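Side-chain contacts in Serine/threonine-protein kinase PknE (Mycobacterium tuberculosis, PDB 2H34), which transfers phosphate from ATP to serine and threonine side chains of proteins, signalling that is probably important for bacterial survival in the infected host: residues 119-122 and 123-127; 129-133 and 134-138; 137-140 and 141-145; 165-168 and 169-173; 223-226 and 227-231. All blocks are in the same frame, centred on the assembly; numbering follows the deposited sequence.

Contact 1: 119-122 and 123-127; sequences VDLA and AMLRR
Val119 and Met124 (a selenomethionine) meet at about a right angle where strand 119-120 runs into helix 121-128, the alphaD helix of the kinase C-terminal lobe. The touching atoms are Val119 CG2 and Met124 CG, 3.7 Å apart. The other methyl of Val119, CG1, turns to Arg127 and lies 3.5 Å from its NH2, close to the plane of the guanidinium and at its edge. Arg127 gets there by a bend at chi3 (-81°), which also lays one face of the guanidinium over Ala123 CB.

On another side of the helix, Leu121 and Leu125 pack at a slant, with Leu121 CG 3.9 Å from Leu125 CD1. Their backbones are joined by a nearly straight bond from Leu125 N to Leu121 O of 2.8 Å. Leu121 also packs on Cys228 of helix 217-230, and Met124 lies near helix 133-152.

The helix starts after Asp120, the N-cap residue, whose carboxylate makes no capping bond. Its backbone does the work instead: Met124 N donates to Asp120 O over 2.8 Å. Arg126 folds back at chi3, placing Ala122 O over one face of its guanidinium, 3.7 Å from Arg126 NH1.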
# COMPACT_ATOMS: atom_id res chain seq x y z
N VAL A 119 12.27 3.34 -4.62
CA VAL A 119 12.53 2.65 -3.37
C VAL A 119 11.25 2.58 -2.53
O VAL A 119 10.37 3.42 -2.68
CB VAL A 119 13.67 3.34 -2.55
CG1 VAL A 119 15.00 3.10 -3.21
CG2 VAL A 119 13.43 4.83 -2.39
N ASP A 120 11.16 1.55 -1.69
CA ASP A 120 10.12 1.42 -0.65
C ASP A 120 10.15 2.62 0.24
O ASP A 120 11.21 3.15 0.56
CB ASP A 120 10.41 0.26 0.30
CG ASP A 120 10.47 -1.07 -0.37
OD1 ASP A 120 10.54 -1.12 -1.62
OD2 ASP A 120 10.46 -2.07 0.36
N LEU A 121 8.97 3.00 0.72
CA LEU A 121 8.88 3.91 1.83
C LEU A 121 9.61 3.28 3.03
O LEU A 121 10.39 3.95 3.73
CB LEU A 121 7.41 4.21 2.12
CG LEU A 121 7.07 5.28 3.15
CD1 LEU A 121 7.78 6.59 2.88
CD2 LEU A 121 5.56 5.49 3.19
N ALA A 122 9.40 1.98 3.23
CA ALA A 122 10.18 1.19 4.19
C ALA A 122 11.69 1.38 4.01
O ALA A 122 12.40 1.61 4.99
CB ALA A 122 9.81 -0.27 4.09
N ALA A 123 12.18 1.32 2.78
CA ALA A 123 13.60 1.55 2.50
C ALA A 123 14.03 2.99 2.77
O ALA A 123 15.06 3.21 3.40
CB ALA A 123 13.97 1.13 1.07
N MSE A 124 13.26 3.96 2.27
CA MSE A 124 13.49 5.37 2.60
C MSE A 124 13.66 5.59 4.10
O MSE A 124 14.68 6.09 4.54
CB MSE A 124 12.33 6.25 2.14
CG MSE A 124 12.08 6.30 0.68
SE MSE A 124 11.38 8.04 0.04
CE MSE A 124 9.80 8.25 1.11
N LEU A 125 12.64 5.23 4.87
CA LEU A 125 12.60 5.58 6.28
C LEU A 125 13.84 5.10 7.00
O LEU A 125 14.47 5.88 7.73
CB LEU A 125 11.32 5.05 6.95
CG LEU A 125 10.05 5.78 6.48
CD1 LEU A 125 8.79 4.93 6.63
CD2 LEU A 125 9.89 7.15 7.14
N ARG A 126 14.20 3.83 6.77
CA ARG A 126 15.43 3.24 7.31
C ARG A 126 16.64 4.09 6.98
O ARG A 126 17.48 4.34 7.84
CB ARG A 126 15.66 1.82 6.77
CG ARG A 126 14.73 0.77 7.31
CD ARG A 126 15.27 -0.64 7.13
NE ARG A 126 15.81 -0.90 5.79
CZ ARG A 126 15.14 -1.41 4.76
NH1 ARG A 126 13.86 -1.75 4.86
NH2 ARG A 126 15.77 -1.58 3.61
N ARG A 127 16.71 4.55 5.73
CA ARG A 127 17.92 5.16 5.21
C ARG A 127 17.93 6.68 5.31
O ARG A 127 18.97 7.31 5.11
CB ARG A 127 18.14 4.70 3.77
CG ARG A 127 18.04 3.18 3.61
CD ARG A 127 18.93 2.68 2.49
NE ARG A 127 18.33 2.84 1.17
CZ ARG A 127 17.83 1.83 0.45
NH1 ARG A 127 17.86 0.59 0.93
NH2 ARG A 127 17.31 2.06 -0.75

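Contact 2: 129-133 and 134-138; sequences GPLAP and PRAVA
Leu131 and Arg135 cross at about a right angle, with Leu131 CD2 lying 3.5 Å from Arg135 NH1. This methyl comes to the guanidinium obliquely and takes up none of its N-H groups. Arg135 NE forms a salt bridge with Asp171 OD2 instead, and NH1 is hydrogen-bonded to Gln128 OE1; NH2 is also bonded just outside the two segments. The CG of Arg135 stands anti to the backbone N (chi1 -163°), and the bend that follows at chi2 carries the charged end back past Leu131 to these partners.

The other bonds across the contact are backbone bonds at the N terminus of helix 133-152, the alphaE helix of the protein kinase fold. Ala132 is its N-cap residue, and Ala132 O accepts from Ala136 N at 3.0 Å, with the donor in the carbonyl plane. Arg135 N makes a second, weak bond to the same oxygen, bent to 120° at the hydrogen. One residue further on, Val137 N donates to Pro133 O over 2.8 Å. Pro133 and Pro134 have no N-H to give, and they occupy the first turn, where no earlier turn of the helix offers an acceptor; their rings lie side by side, pointing the same way.

Upstream, Leu131 N probably bonds to Cys228 O of helix 217-230, a separation of 2.8 Å. The branch of Leu131 ending in CD1 rests against Ala136, 3.9 Å from its CA.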
# COMPACT_ATOMS: atom_id res chain seq x y z
N GLY A 129 15.59 8.43 7.77
CA GLY A 129 14.92 8.88 8.98
C GLY A 129 13.53 9.37 8.64
O GLY A 129 13.01 9.03 7.58
N PRO A 130 12.91 10.17 9.53
CA PRO A 130 11.59 10.72 9.25
C PRO A 130 11.61 11.66 8.06
O PRO A 130 12.66 12.22 7.74
CB PRO A 130 11.26 11.51 10.53
CG PRO A 130 12.58 11.80 11.15
CD PRO A 130 13.41 10.59 10.85
N LEU A 131 10.46 11.81 7.40
CA LEU A 131 10.33 12.74 6.28
C LEU A 131 9.87 14.11 6.73
O LEU A 131 9.05 14.23 7.63
CB LEU A 131 9.32 12.22 5.27
CG LEU A 131 9.46 10.82 4.69
CD1 LEU A 131 8.35 10.62 3.67
CD2 LEU A 131 10.83 10.60 4.06
N ALA A 132 10.40 15.16 6.10
CA ALA A 132 9.81 16.48 6.20
C ALA A 132 8.31 16.33 5.98
O ALA A 132 7.88 15.64 5.05
CB ALA A 132 10.42 17.40 5.16
N PRO A 133 7.49 16.91 6.87
CA PRO A 133 6.03 16.71 6.80
C PRO A 133 5.38 16.95 5.43
O PRO A 133 4.58 16.12 4.99
CB PRO A 133 5.50 17.68 7.86
CG PRO A 133 6.62 17.77 8.85
CD PRO A 133 7.87 17.75 8.01
N PRO A 134 5.71 18.05 4.74
CA PRO A 134 5.11 18.21 3.41
C PRO A 134 5.39 17.04 2.47
O PRO A 134 4.54 16.67 1.66
CB PRO A 134 5.77 19.48 2.88
CG PRO A 134 6.12 20.24 4.12
CD PRO A 134 6.57 19.19 5.09
N ARG A 135 6.57 16.45 2.58
CA ARG A 135 6.92 15.29 1.80
C ARG A 135 6.06 14.10 2.21
O ARG A 135 5.49 13.40 1.36
CB ARG A 135 8.39 14.99 2.00
CG ARG A 135 8.98 14.09 0.97
CD ARG A 135 10.42 14.47 0.73
NE ARG A 135 11.16 13.41 0.06
CZ ARG A 135 12.08 12.67 0.66
NH1 ARG A 135 12.38 12.86 1.94
NH2 ARG A 135 12.72 11.73 -0.03
N ALA A 136 5.94 13.88 3.51
CA ALA A 136 5.11 12.80 4.04
C ALA A 136 3.71 12.93 3.47
O ALA A 136 3.16 11.97 2.94
CB ALA A 136 5.07 12.86 5.52
N VAL A 137 3.17 14.14 3.57
CA VAL A 137 1.83 14.43 3.09
C VAL A 137 1.75 14.14 1.60
O VAL A 137 0.89 13.36 1.16
CB VAL A 137 1.38 15.89 3.42
CG1 VAL A 137 -0.03 16.16 2.90
CG2 VAL A 137 1.42 16.13 4.93
N ALA A 138 2.67 14.70 0.83
CA ALA A 138 2.68 14.46 -0.61
C ALA A 138 2.59 12.97 -0.91
O ALA A 138 1.77 12.54 -1.72
CB ALA A 138 3.91 15.05 -1.25

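Contact 3: 137-140 and 141-145; sequences VAIV and RQIGS
Ile139 and Ile143 run side by side, pointing the same way, one turn apart on helix 133-152. Contact is made by the branch methyl of the first and the chain end of the second: Ile139 CG2 is 3.6 Å from Ile143 CD1. The CG2 of Ile139 stands anti to its own backbone N and beside the carbonyl carbon, which brings this methyl alongside Ile143 CD1.

Around the helix, Arg141 doubles back along the surface. Its chain is extended as far as CG and CD and then bends at chi3 (-54°), so that the guanidinium turns one face to Ala138 CA while Arg141 NH2 comes within 3.9 Å of Val137 CG1.

The next shell is the backbone ladder that fixes this spacing. Ile143 N donates to Ile139 O at 3.3 Å and 166°, accompanying the packing of the two isoleucines. Arg141 N donates to Val137 O over 2.8 Å, and the donor sits nearly on the line of the carbonyl bond. Gly144 N reaches Val140 O at 2.9 Å, whereas the bond from Gln142 N to Ala138 O is weak at 3.4 Å.

Further out, the helix is enclosed on several sides. Ile143 packs on Ile165 of strand 165-167 and on Ala173 and Leu175 of strand 173-175, Val140 meets Leu221 and Leu225 of helix 217-230, and Arg141 lies against Ser288 and His292 of helix 284-293.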
# COMPACT_ATOMS: atom_id res chain seq x y z
N VAL A 137 3.17 14.14 3.57
CA VAL A 137 1.83 14.43 3.09
C VAL A 137 1.75 14.14 1.60
O VAL A 137 0.89 13.36 1.16
CB VAL A 137 1.38 15.89 3.42
CG1 VAL A 137 -0.03 16.16 2.90
CG2 VAL A 137 1.42 16.13 4.93
N ALA A 138 2.67 14.70 0.83
CA ALA A 138 2.68 14.46 -0.61
C ALA A 138 2.59 12.97 -0.91
O ALA A 138 1.77 12.54 -1.72
CB ALA A 138 3.91 15.05 -1.25
N ILE A 139 3.39 12.16 -0.22
CA ILE A 139 3.34 10.72 -0.42
C ILE A 139 1.99 10.14 0.01
O ILE A 139 1.35 9.45 -0.78
CB ILE A 139 4.57 10.00 0.20
CG1 ILE A 139 5.82 10.40 -0.60
CG2 ILE A 139 4.39 8.48 0.15
CD1 ILE A 139 7.08 10.45 0.19
N VAL A 140 1.53 10.46 1.21
CA VAL A 140 0.22 9.95 1.65
C VAL A 140 -0.90 10.30 0.67
O VAL A 140 -1.76 9.46 0.38
CB VAL A 140 -0.11 10.42 3.08
CG1 VAL A 140 -1.53 10.09 3.45
CG2 VAL A 140 0.83 9.75 4.07
N ARG A 141 -0.87 11.51 0.13
CA ARG A 141 -1.91 11.98 -0.78
C ARG A 141 -2.06 11.07 -1.99
O ARG A 141 -3.16 10.64 -2.31
CB ARG A 141 -1.70 13.44 -1.20
CG ARG A 141 -2.92 14.07 -1.85
CD ARG A 141 -2.67 15.44 -2.43
NE ARG A 141 -2.10 16.35 -1.43
CZ ARG A 141 -0.93 16.99 -1.56
NH1 ARG A 141 -0.21 16.85 -2.67
NH2 ARG A 141 -0.49 17.78 -0.59
N GLN A 142 -0.94 10.76 -2.64
CA GLN A 142 -0.91 9.90 -3.82
C GLN A 142 -1.36 8.46 -3.56
O GLN A 142 -2.03 7.89 -4.40
CB GLN A 142 0.49 9.85 -4.43
CG GLN A 142 1.05 11.16 -4.86
CD GLN A 142 2.52 11.05 -5.19
OE1 GLN A 142 3.36 11.40 -4.36
NE2 GLN A 142 2.84 10.54 -6.37
N ILE A 143 -0.95 7.86 -2.45
CA ILE A 143 -1.37 6.49 -2.15
C ILE A 143 -2.84 6.44 -1.77
O ILE A 143 -3.56 5.53 -2.19
CB ILE A 143 -0.49 5.83 -1.07
CG1 ILE A 143 0.86 5.45 -1.65
CG2 ILE A 143 -1.13 4.55 -0.54
CD1 ILE A 143 1.86 6.48 -1.38
N GLY A 144 -3.30 7.41 -0.97
CA GLY A 144 -4.71 7.46 -0.57
C GLY A 144 -5.59 7.54 -1.80
O GLY A 144 -6.68 6.95 -1.87
N SER A 145 -5.07 8.27 -2.79
CA SER A 145 -5.71 8.40 -4.08
C SER A 145 -5.85 7.03 -4.75
O SER A 145 -6.93 6.66 -5.18
CB SER A 145 -4.94 9.40 -4.95
OG SER A 145 -5.52 9.55 -6.21

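Contact 4: 165-168 and 169-173; sequences ILVS and ADDFA
Ile165 CG2 reaches Ala173 CB at 4.4 Å, a loose apolar touch at the open end of the beta hairpin formed by strands 165-167 and 173-175. This hairpin follows the catalytic loop in the kinase fold, and Ile165 lies about 10 Å, side chain to side chain, from the predicted proton acceptor Asp159.

Leu166 contributes its carbonyl: Leu166 O receives a CA-H...O contact from Ala173 CA at 3.2 Å. Its side chain comes about 9 Å from that of Val42, one of the predicted ATP-binding residues.

Val167 forms an antiparallel non-hydrogen-bonded pair with Ala173, the CA atoms 4.4 Å apart. Its two methyls divide the work. CG1, anti to the backbone N (chi1 180°), lies 3.7 Å from Asp171 CA, while CG2 faces the methyl of Ala173. The side chain of Asp171 runs alongside that of Val167, pointing the same way; its carboxylate is salt-bridged through OD2 to Arg135 NE of helix 133-152.

Ser168 closes the turn. Ser168 N donates to Phe172 O over 2.6 Å at 166°, with the donor tilted 21° from the carbonyl plane; the return bond, Asp171 N to Ser168 O, is weak. The Ser168 hydroxyl is hydrogen-bonded to Asn117 O, outside the hairpin, and the Phe172 ring stacks on His95.

A single backbone bond of nearly straight angle thus spans the turn, beside a weak one, and the polar ends of Ser168 and Asp171 bond outside the hairpin, linking it to Asn117 and Arg135.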
# COMPACT_ATOMS: atom_id res chain seq x y z
N ILE A 165 4.61 0.73 -0.91
CA ILE A 165 4.67 2.10 -1.40
C ILE A 165 6.03 2.31 -2.06
O ILE A 165 7.08 2.15 -1.43
CB ILE A 165 4.44 3.11 -0.25
CG1 ILE A 165 3.04 2.92 0.33
CG2 ILE A 165 4.60 4.53 -0.73
CD1 ILE A 165 2.79 3.67 1.64
N LEU A 166 5.99 2.66 -3.34
CA LEU A 166 7.18 2.76 -4.17
C LEU A 166 7.35 4.19 -4.62
O LEU A 166 6.50 4.73 -5.32
CB LEU A 166 7.04 1.85 -5.38
CG LEU A 166 8.25 1.64 -6.30
CD1 LEU A 166 9.40 0.93 -5.57
CD2 LEU A 166 7.84 0.87 -7.55
N VAL A 167 8.46 4.81 -4.23
CA VAL A 167 8.67 6.22 -4.50
C VAL A 167 9.64 6.39 -5.67
O VAL A 167 10.78 5.92 -5.62
CB VAL A 167 9.13 6.96 -3.22
CG1 VAL A 167 9.37 8.41 -3.47
CG2 VAL A 167 8.08 6.81 -2.17
N SER A 168 9.17 7.03 -6.73
CA SER A 168 9.95 7.18 -7.95
C SER A 168 10.63 8.53 -8.01
O SER A 168 10.75 9.22 -7.00
CB SER A 168 9.07 6.98 -9.17
OG SER A 168 8.47 5.71 -9.15
N ALA A 169 11.06 8.89 -9.21
CA ALA A 169 11.72 10.16 -9.52
C ALA A 169 11.45 11.33 -8.56
O ALA A 169 12.24 11.54 -7.63
CB ALA A 169 11.44 10.56 -10.96
N ASP A 170 10.39 12.10 -8.79
CA ASP A 170 10.14 13.31 -8.00
C ASP A 170 9.11 13.02 -6.94
O ASP A 170 8.03 13.63 -6.92
CB ASP A 170 9.68 14.49 -8.87
CG ASP A 170 10.86 15.33 -9.39
OD1 ASP A 170 11.77 14.77 -10.05
OD2 ASP A 170 10.86 16.57 -9.15
N ASP A 171 9.43 12.08 -6.06
CA ASP A 171 8.53 11.68 -4.99
C ASP A 171 7.22 11.16 -5.55
O ASP A 171 6.17 11.30 -4.94
CB ASP A 171 8.23 12.86 -4.06
CG ASP A 171 9.23 13.01 -2.94
OD1 ASP A 171 10.24 12.27 -2.92
OD2 ASP A 171 9.00 13.87 -2.07
N PHE A 172 7.26 10.57 -6.74
CA PHE A 172 6.05 10.03 -7.31
C PHE A 172 5.84 8.64 -6.76
O PHE A 172 6.71 7.78 -6.89
CB PHE A 172 6.15 9.97 -8.82
CG PHE A 172 4.84 9.76 -9.47
CD1 PHE A 172 4.13 10.83 -9.96
CD2 PHE A 172 4.29 8.50 -9.57
CE1 PHE A 172 2.91 10.66 -10.56
CE2 PHE A 172 3.06 8.31 -10.16
CZ PHE A 172 2.37 9.40 -10.66
N ALA A 173 4.69 8.41 -6.14
CA ALA A 173 4.46 7.16 -5.44
C ALA A 173 3.35 6.32 -6.03
O ALA A 173 2.29 6.82 -6.34
CB ALA A 173 4.18 7.44 -3.97

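Contact 5: 223-226 and 227-231; sequences CVLY and ECLTG
Tyr226 lies across Thr230, its partner one turn later on helix 217-230, the alphaF helix buried in the kinase C-terminal lobe. Tyr226 CB lies next to Glu227 N, as the chain geometry requires; chi1 of -175° puts CG anti to the backbone N and beside the carbonyl carbon, so the ring runs along the helix to the next turn, with Glu227 N oblique to it. Farther out, Tyr226 CE2 is 3.4 Å from Thr230 OG1, and CZ is 3.6 Å from Thr230 CG2. The methyl sits over one ring face, 3.8 Å from the centroid and 19° off the normal, a CH-pi contact. At the tip, Tyr226 OH still comes within 3.9 Å of Thr230 CG2. Pro234 and Pro252 also touch this side chain.

The backbone repeats the same spacing. Thr230 N donates to Tyr226 O over 2.9 Å at 167°, while Leu225 CD1 and Leu229 CD1 meet at 4.0 Å on another side of the helix. Glu227 sends its carboxylate elsewhere, to the hydroxyl of Tyr201.

Thr230 therefore has two different roles at the helix end. Its OG1 accepts a hydrogen bond from Ser232 N, which would restrain rotation about chi1, and in that rotation the methyl is turned to the tyrosine ring.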
# COMPACT_ATOMS: atom_id res chain seq x y z
N CYS A 223 -1.61 5.22 10.20
CA CYS A 223 -0.40 4.66 10.79
C CYS A 223 0.83 4.96 9.90
O CYS A 223 1.87 5.42 10.38
CB CYS A 223 -0.54 3.15 10.99
SG CYS A 223 -1.92 2.64 12.04
N VAL A 224 0.69 4.72 8.59
CA VAL A 224 1.80 4.97 7.69
C VAL A 224 2.22 6.45 7.74
O VAL A 224 3.41 6.77 7.83
CB VAL A 224 1.50 4.52 6.26
CG1 VAL A 224 2.60 4.97 5.32
CG2 VAL A 224 1.37 3.02 6.20
N LEU A 225 1.23 7.35 7.69
CA LEU A 225 1.49 8.77 7.79
C LEU A 225 2.25 9.06 9.08
O LEU A 225 3.30 9.71 9.06
CB LEU A 225 0.19 9.56 7.75
CG LEU A 225 0.25 11.07 8.04
CD1 LEU A 225 1.15 11.83 7.07
CD2 LEU A 225 -1.15 11.67 8.05
N TYR A 226 1.72 8.55 10.20
CA TYR A 226 2.37 8.68 11.49
C TYR A 226 3.84 8.35 11.41
O TYR A 226 4.70 9.15 11.79
CB TYR A 226 1.72 7.77 12.51
CG TYR A 226 2.28 7.95 13.92
CD1 TYR A 226 1.84 8.98 14.75
CD2 TYR A 226 3.27 7.09 14.41
CE1 TYR A 226 2.37 9.15 16.02
CE2 TYR A 226 3.80 7.24 15.68
CZ TYR A 226 3.34 8.27 16.48
OH TYR A 226 3.86 8.43 17.73
N GLU A 227 4.13 7.16 10.88
CA GLU A 227 5.50 6.67 10.79
C GLU A 227 6.41 7.59 9.98
O GLU A 227 7.56 7.80 10.36
CB GLU A 227 5.56 5.25 10.24
CG GLU A 227 6.93 4.63 10.42
CD GLU A 227 6.97 3.15 10.13
OE1 GLU A 227 5.88 2.52 10.04
OE2 GLU A 227 8.09 2.62 10.01
N CYS A 228 5.88 8.12 8.88
CA CYS A 228 6.62 9.04 8.03
C CYS A 228 7.03 10.28 8.79
O CYS A 228 8.09 10.87 8.54
CB CYS A 228 5.77 9.49 6.84
SG CYS A 228 5.33 8.19 5.68
N LEU A 229 6.17 10.68 9.73
CA LEU A 229 6.37 11.90 10.49
C LEU A 229 7.36 11.66 11.61
O LEU A 229 8.37 12.36 11.71
CB LEU A 229 5.03 12.40 11.05
CG LEU A 229 4.04 12.94 10.01
CD1 LEU A 229 2.62 13.02 10.56
CD2 LEU A 229 4.49 14.30 9.48
N THR A 230 7.08 10.67 12.43
CA THR A 230 7.81 10.49 13.67
C THR A 230 9.09 9.72 13.44
O THR A 230 10.11 10.00 14.07
CB THR A 230 6.97 9.74 14.71
OG1 THR A 230 6.62 8.45 14.19
CG2 THR A 230 5.70 10.52 15.05
N GLY A 231 9.04 8.76 12.52
CA GLY A 231 10.16 7.86 12.29
C GLY A 231 9.80 6.42 12.57
O GLY A 231 10.44 5.51 12.06

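All five contacts are local: each joins residues a few positions apart on adjoining segments, so none encloses a long loop. From the N terminus, contact 1 turns strand 119-120 into helix 121-128, and contact 2 starts helix 133-152. Contact 3 continues on that helix, overlapping contact 2 at Val137 and Ala138. Contact 4 closes the hairpin at 165-173, and contact 5 ends helix 217-230; nothing nests, and the rest follow in series. In space they converge. Strand pairing joins contacts 1 and 4, probably through a hydrogen bond from Val167 N to Val119 O, while the side chain of Met124 borders contacts 2 and 3. Contact 5 meets contact 3 through Leu225 and Val140, and contact 2 through Cys228 and Ala136.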